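Side-chain contacts in ML032222a iGluR (Mnemiopsis leidyi, PDB 4YKI), which binds glycine in its ligand-binding domain and probably opens the ion channel of a ctenophore ionotropic glutamate receptor in response: residues 33-38 and 246-251; 18-23 and 106-111; 125-130 and 184-189. All blocks are in the same frame, centred on the assembly; numbering follows the deposited sequence. Where two conformers were deposited one is given.

Contact 1. Residues 33-38 and 246-251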
loop_
_atom_site.group_PDB
_atom_site.type_symbol
_atom_site.label_atom_id
_atom_site.label_comp_id
_atom_site.label_asym_id
_atom_site.label_seq_id
_atom_site.Cartn_x
_atom_site.Cartn_y
_atom_site.Cartn_z
ATOM N N CYS B 33 -0.647 -1.442 -29.545
ATOM C CA CYS B 33 -1.653 -0.406 -29.348
ATOM C C CYS B 33 -1.643 0.190 -27.949
ATOM O O CYS B 33 -2.255 1.226 -27.711
ATOM C CB CYS B 33 -3.046 -0.937 -29.651
ATOM S SG CYS B 33 -3.303 -1.443 -31.360
ATOM N N TRP B 34 -0.940 -0.463 -27.027
ATOM C CA TRP B 34 -0.975 -0.118 -25.611
ATOM C C TRP B 34 0.339 0.519 -25.170
ATOM O O TRP B 34 1.408 0.111 -25.612
ATOM C CB TRP B 34 -1.245 -1.364 -24.776
ATOM C CG TRP B 34 -2.604 -1.955 -25.002
ATOM C CD1 TRP B 34 -2.965 -2.849 -25.979
ATOM C CD2 TRP B 34 -3.790 -1.699 -24.246
ATOM N NE1 TRP B 34 -4.291 -3.156 -25.872
ATOM C CE2 TRP B 34 -4.821 -2.475 -24.809
ATOM C CE3 TRP B 34 -4.075 -0.902 -23.134
ATOM C CZ2 TRP B 34 -6.117 -2.483 -24.292
ATOM C CZ3 TRP B 34 -5.369 -0.907 -22.626
ATOM C CH2 TRP B 34 -6.375 -1.687 -23.212
ATOM N N SER B 35 0.245 1.515 -24.292
ATOM C CA SER B 35 1.402 2.146 -23.689
ATOM C C SER B 35 0.983 2.694 -22.326
ATOM O O SER B 35 -0.198 2.792 -22.017
ATOM C CB SER B 35 1.962 3.257 -24.577
ATOM O OG SER B 35 0.986 4.256 -24.813
ATOM N N GLY B 36 1.961 3.073 -21.513
ATOM C CA GLY B 36 1.703 3.702 -20.235
ATOM C C GLY B 36 2.427 3.025 -19.089
ATOM O O GLY B 36 3.185 2.076 -19.293
ATOM N N MET B 37 2.219 3.540 -17.880
ATOM C CA MET B 37 2.867 3.001 -16.693
ATOM C C MET B 37 2.589 1.519 -16.504
ATOM O O MET B 37 3.509 0.732 -16.245
ATOM C CB MET B 37 2.415 3.786 -15.465
ATOM C CG MET B 37 2.913 3.197 -14.162
ATOM S SD MET B 37 2.489 4.241 -12.776
ATOM C CE MET B 37 3.258 3.382 -11.408
ATOM N N VAL B 38 1.326 1.122 -16.595
ATOM C CA VAL B 38 0.996 -0.282 -16.398
ATOM C C VAL B 38 1.581 -1.147 -17.520
ATOM O O VAL B 38 2.087 -2.237 -17.281
ATOM C CB VAL B 38 -0.533 -0.494 -16.232
ATOM C CG1 VAL B 38 -0.920 -1.954 -16.326
ATOM C CG2 VAL B 38 -0.961 0.071 -14.871
ATOM N N GLU B 246 6.985 9.004 -12.369
ATOM C CA GLU B 246 7.653 10.214 -12.842
ATOM C C GLU B 246 7.657 10.299 -14.375
ATOM O O GLU B 246 7.434 11.368 -14.947
ATOM C CB GLU B 246 9.080 10.274 -12.288
ATOM C CG GLU B 246 9.931 11.418 -12.822
ATOM C CD GLU B 246 9.525 12.776 -12.276
ATOM O OE1 GLU B 246 8.655 12.832 -11.380
ATOM O OE2 GLU B 246 10.093 13.792 -12.741
ATOM N N LYS B 247 7.932 9.179 -15.037
ATOM C CA LYS B 247 7.944 9.137 -16.494
ATOM C C LYS B 247 6.599 9.506 -17.097
ATOM O O LYS B 247 6.535 10.279 -18.052
ATOM C CB LYS B 247 8.301 7.725 -16.962
ATOM C CG LYS B 247 8.190 7.510 -18.472
ATOM C CD LYS B 247 8.614 6.108 -18.853
ATOM C CE LYS B 247 8.330 5.826 -20.323
ATOM N NZ LYS B 247 8.671 4.409 -20.674
ATOM N N TRP B 248 5.526 8.954 -16.541
ATOM C CA TRP B 248 4.219 8.998 -17.192
ATOM C C TRP B 248 3.264 10.073 -16.685
ATOM O O TRP B 248 2.395 10.525 -17.436
ATOM C CB TRP B 248 3.522 7.636 -17.068
ATOM C CG TRP B 248 4.133 6.613 -17.929
ATOM C CD1 TRP B 248 4.961 5.598 -17.553
ATOM C CD2 TRP B 248 3.972 6.500 -19.342
ATOM N NE1 TRP B 248 5.335 4.864 -18.658
ATOM C CE2 TRP B 248 4.734 5.399 -19.766
ATOM C CE3 TRP B 248 3.258 7.238 -20.294
ATOM C CZ2 TRP B 248 4.800 5.016 -21.108
ATOM C CZ3 TRP B 248 3.320 6.860 -21.609
ATOM C CH2 TRP B 248 4.091 5.766 -22.014
ATOM N N SER B 249 3.359 10.462 -15.419
ATOM C CA SER B 249 2.391 11.431 -14.918
ATOM C C SER B 249 2.774 12.823 -15.402
ATOM O O SER B 249 3.948 13.118 -15.651
ATOM C CB SER B 249 2.257 11.363 -13.404
ATOM O OG SER B 249 3.458 11.743 -12.785
ATOM N N SER B 250 1.773 13.686 -15.524
ATOM C CA SER B 250 1.964 15.023 -16.067
ATOM C C SER B 250 2.666 15.914 -15.052
ATOM O O SER B 250 2.472 15.773 -13.842
ATOM C CB SER B 250 0.614 15.624 -16.476
ATOM O OG SER B 250 -0.311 15.616 -15.402
ATOM N N GLY B 251 3.496 16.823 -15.560
ATOM C CA GLY B 251 4.267 17.721 -14.726
ATOM C C GLY B 251 3.958 19.145 -15.123
ATOM O O GLY B 251 3.114 19.385 -15.991
#

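Contact 2. Residues 18-23 and 106-111. With MG (magnesium ion), chain D.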
loop_
_atom_site.group_PDB
_atom_site.type_symbol
_atom_site.label_atom_id
_atom_site.label_comp_id
_atom_site.label_asym_id
_atom_site.label_seq_id
_atom_site.Cartn_x
_atom_site.Cartn_y
_atom_site.Cartn_z
ATOM N N GLN B 18 -5.552 7.041 -18.499
ATOM C CA GLN B 18 -4.267 7.720 -18.517
ATOM C C GLN B 18 -3.937 8.165 -17.092
ATOM O O GLN B 18 -4.821 8.606 -16.370
ATOM C CB GLN B 18 -4.296 8.892 -19.507
ATOM C CG GLN B 18 -4.586 8.384 -20.918
ATOM C CD GLN B 18 -4.681 9.446 -21.980
ATOM O OE1 GLN B 18 -4.366 10.608 -21.755
ATOM N NE2 GLN B 18 -5.114 9.039 -23.171
ATOM N N PRO B 19 -2.667 8.044 -16.674
ATOM C CA PRO B 19 -1.459 7.712 -17.430
ATOM C C PRO B 19 -1.054 6.242 -17.243
ATOM O O PRO B 19 0.059 5.863 -17.606
ATOM C CB PRO B 19 -0.415 8.609 -16.779
ATOM C CG PRO B 19 -0.793 8.579 -15.347
ATOM C CD PRO B 19 -2.320 8.552 -15.331
ATOM N N PHE B 20 -1.937 5.435 -16.670
ATOM C CA PHE B 20 -1.694 4.024 -16.452
ATOM C C PHE B 20 -1.715 3.227 -17.755
ATOM O O PHE B 20 -0.825 2.407 -17.988
ATOM C CB PHE B 20 -2.710 3.505 -15.445
ATOM C CG PHE B 20 -2.609 4.184 -14.106
ATOM C CD1 PHE B 20 -1.532 3.943 -13.280
ATOM C CD2 PHE B 20 -3.558 5.105 -13.702
ATOM C CE1 PHE B 20 -1.414 4.587 -12.060
ATOM C CE2 PHE B 20 -3.444 5.754 -12.482
ATOM C CZ PHE B 20 -2.374 5.500 -11.663
ATOM N N MET B 21 -2.703 3.494 -18.603
ATOM C CA MET B 21 -2.815 2.866 -19.926
ATOM C C MET B 21 -3.352 3.880 -20.918
ATOM O O MET B 21 -4.286 4.629 -20.616
ATOM C CB MET B 21 -3.734 1.651 -19.928
ATOM C CG MET B 21 -3.142 0.411 -19.294
ATOM S SD MET B 21 -1.663 -0.142 -20.162
ATOM C CE MET B 21 -1.977 -1.892 -20.210
ATOM N N PHE B 22 -2.731 3.856 -22.098
ATOM C CA PHE B 22 -3.145 4.578 -23.291
ATOM C C PHE B 22 -3.428 3.509 -24.353
ATOM O O PHE B 22 -2.619 2.600 -24.534
ATOM C CB PHE B 22 -2.011 5.478 -23.804
ATOM C CG PHE B 22 -1.593 6.583 -22.855
ATOM C CD1 PHE B 22 -0.799 6.317 -21.748
ATOM C CD2 PHE B 22 -1.918 7.898 -23.131
ATOM C CE1 PHE B 22 -0.405 7.336 -20.901
ATOM C CE2 PHE B 22 -1.509 8.916 -22.294
ATOM C CZ PHE B 22 -0.754 8.639 -21.189
ATOM N N PHE B 23 -4.559 3.626 -25.047
ATOM C CA PHE B 23 -4.945 2.669 -26.092
ATOM C C PHE B 23 -5.129 3.403 -27.411
ATOM O O PHE B 23 -6.000 4.257 -27.538
ATOM C CB PHE B 23 -6.246 1.933 -25.716
ATOM C CG PHE B 23 -6.729 0.972 -26.775
ATOM C CD1 PHE B 23 -6.023 -0.174 -27.052
ATOM C CD2 PHE B 23 -7.882 1.231 -27.506
ATOM C CE1 PHE B 23 -6.443 -1.048 -28.026
ATOM C CE2 PHE B 23 -8.314 0.341 -28.479
ATOM C CZ PHE B 23 -7.585 -0.792 -28.746
ATOM N N PHE B 106 -0.006 -7.868 -4.674
ATOM C CA PHE B 106 0.692 -6.866 -3.901
ATOM C C PHE B 106 0.438 -5.485 -4.526
ATOM O O PHE B 106 0.493 -5.349 -5.750
ATOM C CB PHE B 106 2.188 -7.173 -3.888
ATOM C CG PHE B 106 2.947 -6.344 -2.898
ATOM C CD1 PHE B 106 2.963 -6.690 -1.557
ATOM C CD2 PHE B 106 3.594 -5.185 -3.292
ATOM C CE1 PHE B 106 3.616 -5.909 -0.630
ATOM C CE2 PHE B 106 4.251 -4.398 -2.362
ATOM C CZ PHE B 106 4.259 -4.762 -1.040
ATOM N N PRO B 107 0.153 -4.472 -3.708
ATOM C CA PRO B 107 -0.272 -3.205 -4.310
ATOM C C PRO B 107 0.896 -2.304 -4.660
ATOM O O PRO B 107 1.985 -2.467 -4.095
ATOM C CB PRO B 107 -1.128 -2.583 -3.203
ATOM C CG PRO B 107 -0.544 -3.071 -1.942
ATOM C CD PRO B 107 -0.051 -4.477 -2.244
ATOM N N PHE B 108 0.661 -1.337 -5.542
ATOM C CA PHE B 108 1.724 -0.454 -5.993
ATOM C C PHE B 108 1.485 1.052 -5.835
ATOM O O PHE B 108 2.377 1.821 -6.142
ATOM C CB PHE B 108 2.133 -0.793 -7.442
ATOM C CG PHE B 108 1.048 -0.573 -8.482
ATOM C CD1 PHE B 108 0.937 0.647 -9.148
ATOM C CD2 PHE B 108 0.170 -1.592 -8.833
ATOM C CE1 PHE B 108 -0.049 0.853 -10.124
ATOM C CE2 PHE B 108 -0.810 -1.394 -9.807
ATOM C CZ PHE B 108 -0.928 -0.166 -10.440
ATOM N N MET B 109 0.337 1.487 -5.331
ATOM C CA MET B 109 0.095 2.930 -5.171
ATOM C C MET B 109 -1.061 3.235 -4.222
ATOM O O MET B 109 -2.199 2.864 -4.464
ATOM C CB MET B 109 -0.197 3.574 -6.531
ATOM C CG MET B 109 -0.306 5.077 -6.476
ATOM S SD MET B 109 -0.558 5.843 -8.092
ATOM C CE MET B 109 0.924 5.393 -8.920
ATOM N N ASP B 110 -0.793 3.977 -3.157
ATOM C CA ASP B 110 -1.846 4.487 -2.289
ATOM C C ASP B 110 -2.675 5.489 -3.070
ATOM O O ASP B 110 -2.147 6.280 -3.832
ATOM C CB ASP B 110 -1.248 5.228 -1.053
ATOM C CG ASP B 110 -0.940 4.330 0.151
ATOM O OD1 ASP B 110 -0.887 3.087 0.021
ATOM O OD2 ASP B 110 -0.699 4.922 1.236
ATOM N N ALA B 111 -3.971 5.476 -2.822
ATOM C CA ALA B 111 -4.876 6.423 -3.448
ATOM C C ALA B 111 -6.033 6.721 -2.504
ATOM O O ALA B 111 -6.322 5.961 -1.564
ATOM C CB ALA B 111 -5.393 5.879 -4.785
HETATM MG MG MG D . 0.267 1.403 0.378
HETATM O O HOH W 1 -0.462 1.142 2.339
HETATM O O HOH W 2 0.968 1.435 -1.611
#

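Contact 3. Residues 125-130 and 184-189. With GLY (glycine), chain E.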
loop_
_atom_site.group_PDB
_atom_site.type_symbol
_atom_site.label_atom_id
_atom_site.label_comp_id
_atom_site.label_asym_id
_atom_site.label_seq_id
_atom_site.Cartn_x
_atom_site.Cartn_y
_atom_site.Cartn_z
ATOM N N ASN B 125 -17.207 22.947 0.414
ATOM C CA ASN B 125 -16.101 22.528 1.278
ATOM C C ASN B 125 -16.029 21.007 1.494
ATOM O O ASN B 125 -14.970 20.466 1.820
ATOM C CB ASN B 125 -16.227 23.212 2.649
ATOM C CG ASN B 125 -16.184 24.734 2.559
ATOM O OD1 ASN B 125 -15.369 25.307 1.833
ATOM N ND2 ASN B 125 -17.068 25.392 3.296
ATOM N N GLN B 126 -17.152 20.317 1.339
ATOM C CA GLN B 126 -17.202 18.877 1.584
ATOM C C GLN B 126 -18.365 18.320 0.780
ATOM O O GLN B 126 -19.402 18.967 0.671
ATOM C CB GLN B 126 -17.369 18.590 3.082
ATOM C CG GLN B 126 -16.874 17.195 3.550
ATOM C CD GLN B 126 -17.871 16.077 3.309
ATOM O OE1 GLN B 126 -19.081 16.300 3.252
ATOM N NE2 GLN B 126 -17.362 14.858 3.169
ATOM N N VAL B 127 -18.194 17.133 0.201
ATOM C CA VAL B 127 -19.146 16.656 -0.803
ATOM C C VAL B 127 -20.581 16.510 -0.305
ATOM O O VAL B 127 -21.512 16.660 -1.093
ATOM C CB VAL B 127 -18.715 15.332 -1.479
ATOM C CG1 VAL B 127 -17.497 15.553 -2.389
ATOM C CG2 VAL B 127 -18.454 14.228 -0.458
ATOM N N LEU B 128 -20.802 16.218 0.974
ATOM C CA LEU B 128 -22.166 16.012 1.445
ATOM C C LEU B 128 -22.974 17.301 1.378
ATOM O O LEU B 128 -24.209 17.251 1.375
ATOM C CB LEU B 128 -22.206 15.407 2.850
ATOM C CG LEU B 128 -21.711 13.951 2.957
ATOM C CD1 LEU B 128 -21.828 13.454 4.398
ATOM C CD2 LEU B 128 -22.431 12.989 2.013
ATOM N N GLU B 129 -22.292 18.444 1.292
ATOM C CA GLU B 129 -22.982 19.717 1.091
ATOM C C GLU B 129 -23.812 19.759 -0.190
ATOM O O GLU B 129 -24.756 20.546 -0.302
ATOM C CB GLU B 129 -21.971 20.862 1.068
ATOM C CG GLU B 129 -21.306 21.053 2.416
ATOM C CD GLU B 129 -20.173 22.062 2.417
ATOM O OE1 GLU B 129 -19.929 22.717 1.383
ATOM O OE2 GLU B 129 -19.520 22.186 3.482
ATOM N N LEU B 130 -23.466 18.925 -1.163
ATOM C CA LEU B 130 -24.206 18.868 -2.409
ATOM C C LEU B 130 -25.690 18.537 -2.212
ATOM O O LEU B 130 -26.530 18.947 -3.017
ATOM C CB LEU B 130 -23.563 17.836 -3.338
ATOM C CG LEU B 130 -22.234 18.271 -3.952
ATOM C CD1 LEU B 130 -21.476 17.069 -4.460
ATOM C CD2 LEU B 130 -22.430 19.289 -5.059
ATOM N N VAL B 184 -19.536 18.911 -9.808
ATOM C CA VAL B 184 -18.563 18.253 -8.951
ATOM C C VAL B 184 -18.409 16.792 -9.421
ATOM O O VAL B 184 -19.386 16.019 -9.470
ATOM C CB VAL B 184 -18.995 18.257 -7.469
ATOM C CG1 VAL B 184 -17.993 17.479 -6.605
ATOM C CG2 VAL B 184 -19.138 19.670 -6.936
ATOM N N PHE B 185 -17.186 16.413 -9.750
ATOM C CA PHE B 185 -16.852 15.049 -10.131
ATOM C C PHE B 185 -16.081 14.428 -8.980
ATOM O O PHE B 185 -15.103 14.994 -8.504
ATOM C CB PHE B 185 -16.033 15.067 -11.427
ATOM C CG PHE B 185 -15.547 13.706 -11.895
ATOM C CD1 PHE B 185 -16.311 12.563 -11.740
ATOM C CD2 PHE B 185 -14.319 13.595 -12.510
ATOM C CE1 PHE B 185 -15.820 11.331 -12.191
ATOM C CE2 PHE B 185 -13.851 12.371 -12.949
ATOM C CZ PHE B 185 -14.608 11.253 -12.771
ATOM N N ILE B 186 -16.548 13.267 -8.525
ATOM C CA ILE B 186 -15.942 12.553 -7.410
ATOM C C ILE B 186 -15.281 11.302 -7.968
ATOM O O ILE B 186 -15.974 10.436 -8.508
ATOM C CB ILE B 186 -17.016 12.145 -6.364
ATOM C CG1 ILE B 186 -17.803 13.370 -5.877
ATOM C CG2 ILE B 186 -16.374 11.396 -5.181
ATOM C CD1 ILE B 186 -19.040 13.041 -5.034
ATOM N N ASP B 187 -13.965 11.217 -7.848
ATOM C CA ASP B 187 -13.219 10.096 -8.421
ATOM C C ASP B 187 -11.958 9.830 -7.592
ATOM O O ASP B 187 -12.026 9.877 -6.365
ATOM C CB ASP B 187 -12.934 10.299 -9.922
ATOM C CG ASP B 187 -12.640 8.980 -10.624
ATOM O OD1 ASP B 187 -13.613 8.219 -10.879
ATOM O OD2 ASP B 187 -11.448 8.689 -10.860
ATOM N N GLU B 188 -10.833 9.534 -8.253
ATOM C CA GLU B 188 -9.636 9.024 -7.585
ATOM C C GLU B 188 -8.482 10.007 -7.745
ATOM O O GLU B 188 -8.219 10.499 -8.831
ATOM C CB GLU B 188 -9.266 7.639 -8.145
ATOM C CG GLU B 188 -10.393 6.630 -8.022
ATOM C CD GLU B 188 -10.060 5.260 -8.583
ATOM O OE1 GLU B 188 -9.110 5.141 -9.394
ATOM O OE2 GLU B 188 -10.808 4.303 -8.241
ATOM N N GLY B 189 -7.772 10.241 -6.650
ATOM C CA GLY B 189 -6.717 11.230 -6.609
ATOM C C GLY B 189 -5.717 11.193 -7.759
ATOM O O GLY B 189 -5.502 12.197 -8.427
HETATM N N GLY E . -9.487 2.852 -10.834
HETATM C CA GLY E . -10.940 2.641 -11.035
HETATM C C GLY E . -11.447 1.326 -10.493
HETATM O O GLY E . -12.680 1.125 -10.533
HETATM O OXT GLY E . -10.634 0.487 -10.050
#

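Contact 1. Residues 33-38 and 246-251
Gly36 lies against the indole of Trp248, and this meeting of backbone with ring carries most of the junction. Gly36 CA stands 3.4 Å from the centroid of the six-membered ring and 9° off its normal, a CH-pi contact over the face. The following peptide continues across the same face: Gly36 C comes within 3.4 Å of Trp248 CE2, and Met37 N lies 3.4 Å from Trp248 CD1. Met37 N also passes near Trp248 NE1, but both are donors and no bond forms. At Gly36 phi is 128°, where a CB would press on the carbonyl O of Ser35, so the position suits glycine.

Gly36 lies at the N-cap position of helix 37-49, whereas Trp248 ends helix 240-248, just before Ser249 leaves helical geometry. The indole thus joins the C-terminal end of one helix to the start of another, pinning the last helix of this bilobed, clamshell-like ligand-binding domain onto an early segment.

Apolar side-chain contacts are fewer. Met37 CB, on the same side of the indole as Gly36, touches Trp248 CD1 at 3.8 Å, just past the ring's rim. With CG anti to the backbone N (chi1 173°) and the rest of the chain extended, the thioether of Met37 leaves the indole to pack on Ile241, Leu244 and Trp245. Ser35 CB reaches Trp248 CH2 obliquely at 4.2 Å.

Asp40 secures the ring at its rim and holds the lysine that covers its other side. Trp248 NE1 hydrogen-bonds to Asp40 OD2 in helix 37-49, which should restrict its rotation. The extended chain of Lys247 passes along the face opposite Gly36, its CE 3.2 Å above the Trp248 ring plane and toward the rim, and its NZ forms a salt bridge with that same Asp40 OD2.

Contact 2. Residues 18-23 and 106-111
Phe20, Met109 and Phe108 form a small apolar contact with a Met-aromatic component, buried where the loop leading to strand 22-23 faces the chain that leads into strand 109-118. The backbones stay far apart, with Phe20 CA 11.5 Å from Met109 CA, and the side chains of Phe20 and Met109 bridge the gap from opposite directions. Met109 addresses the edge of the Phe20 ring: its SD lies 5.3 Å from the ring centroid, 86° off the normal, and its CE sits in the ring plane, 4.0 Å from Phe20 CE1. A bend at chi3 (-63°) lays this terminal methyl along the rim. Phe108 adds a looser touch, its CE1 at 4.4 Å from Phe20 CE1, which arrives at the Phe108 edge.

Strand 109-118 pairs antiparallel with strand 202-218; such a pair links the two lobes in glutamate receptor ligand-binding domains. On the partner strand and in the glycine pocket, the Tyr214 ring meets that of Phe20, and its backbone hydrogen-bonds to those of Phe108 and Met109. Asp110, next in the chain to Met109, binds magnesium through OD1 at 2.1 Å, together with two waters, Glu213, and Asp110 and Glu213 of the second subunit.

Contact 3. Residues 125-130 and 184-189
Val127 and Leu130 set their branched side chains on Val184 and Ile186, packing a 3-10 turn against strand 183-188 of the mixed beta-sheet. That strand runs between strands 109-118 and 137-141, antiparallel to the first and parallel to the second, as part of the second lobe of the clamshell fold. Val184 and Ile186, two residues apart, present the same face of the strand to the turn.

The closest meeting is at Leu130, whose CD2 lies 3.8 Å from Val184 CG2 while its CD1 sits 4.1 Å from Val184 CG1, so both methyls of the leucine find a branch of the valine. At the neighbouring point Val127 CG1 meets Ile186 CD1 at 4.0 Å. Ile186 reaches there because its chain is extended past CG1 (chi2 170°), which carries the terminal methyl out toward the turn. All four residues are buried, and Trp138, Ala115 and Leu161 close in around them.

The other side of the turn is polar and more open. Exposed Asn125 donates its backbone N to Glu129 OE1, a nearly straight bond of 2.9 Å that meets the carboxylate from above its plane. Gln126 folds back so that its OE1 accepts Leu128 N, again with the donor above the carbonyl plane, and its NE2 turns to Tyr158 OH. The first two bonds tie the turn to itself; the last ties it to helix 157-164.

At its far end the strand leaves this packing for the glycine pocket. There Glu188, at the N-cap position of helix 189-195, offers OE2 to Ser93 OG and OE1 to Tyr214 OH, and the same Glu188 OE1 accepts a hydrogen bond from the amino N of the bound glycine at 2.7 Å.

Contacts 1 and 2 are neighbours, sharing the small sheet of strands 22-23 and 34-35 and joined by backbone bonds such as Val38 N to Phe20 O. Contact 3 stands apart, its centre about 22 Å from that of contact 2, yet the two are linked through one sheet where strands 109-118 and 183-188 are adjacent. Contacts 2 and 3 are buried and without hydrogen bonds where they touch, contact 3 by aliphatic branches alone, contact 2 by a thioether and two rings. Contact 1, only partly buried, sets backbone against an indole fastened by a charged residue. Contacts 2 and 3 each carry an acidic residue, one binding the magnesium shared between subunits, the other the ligand.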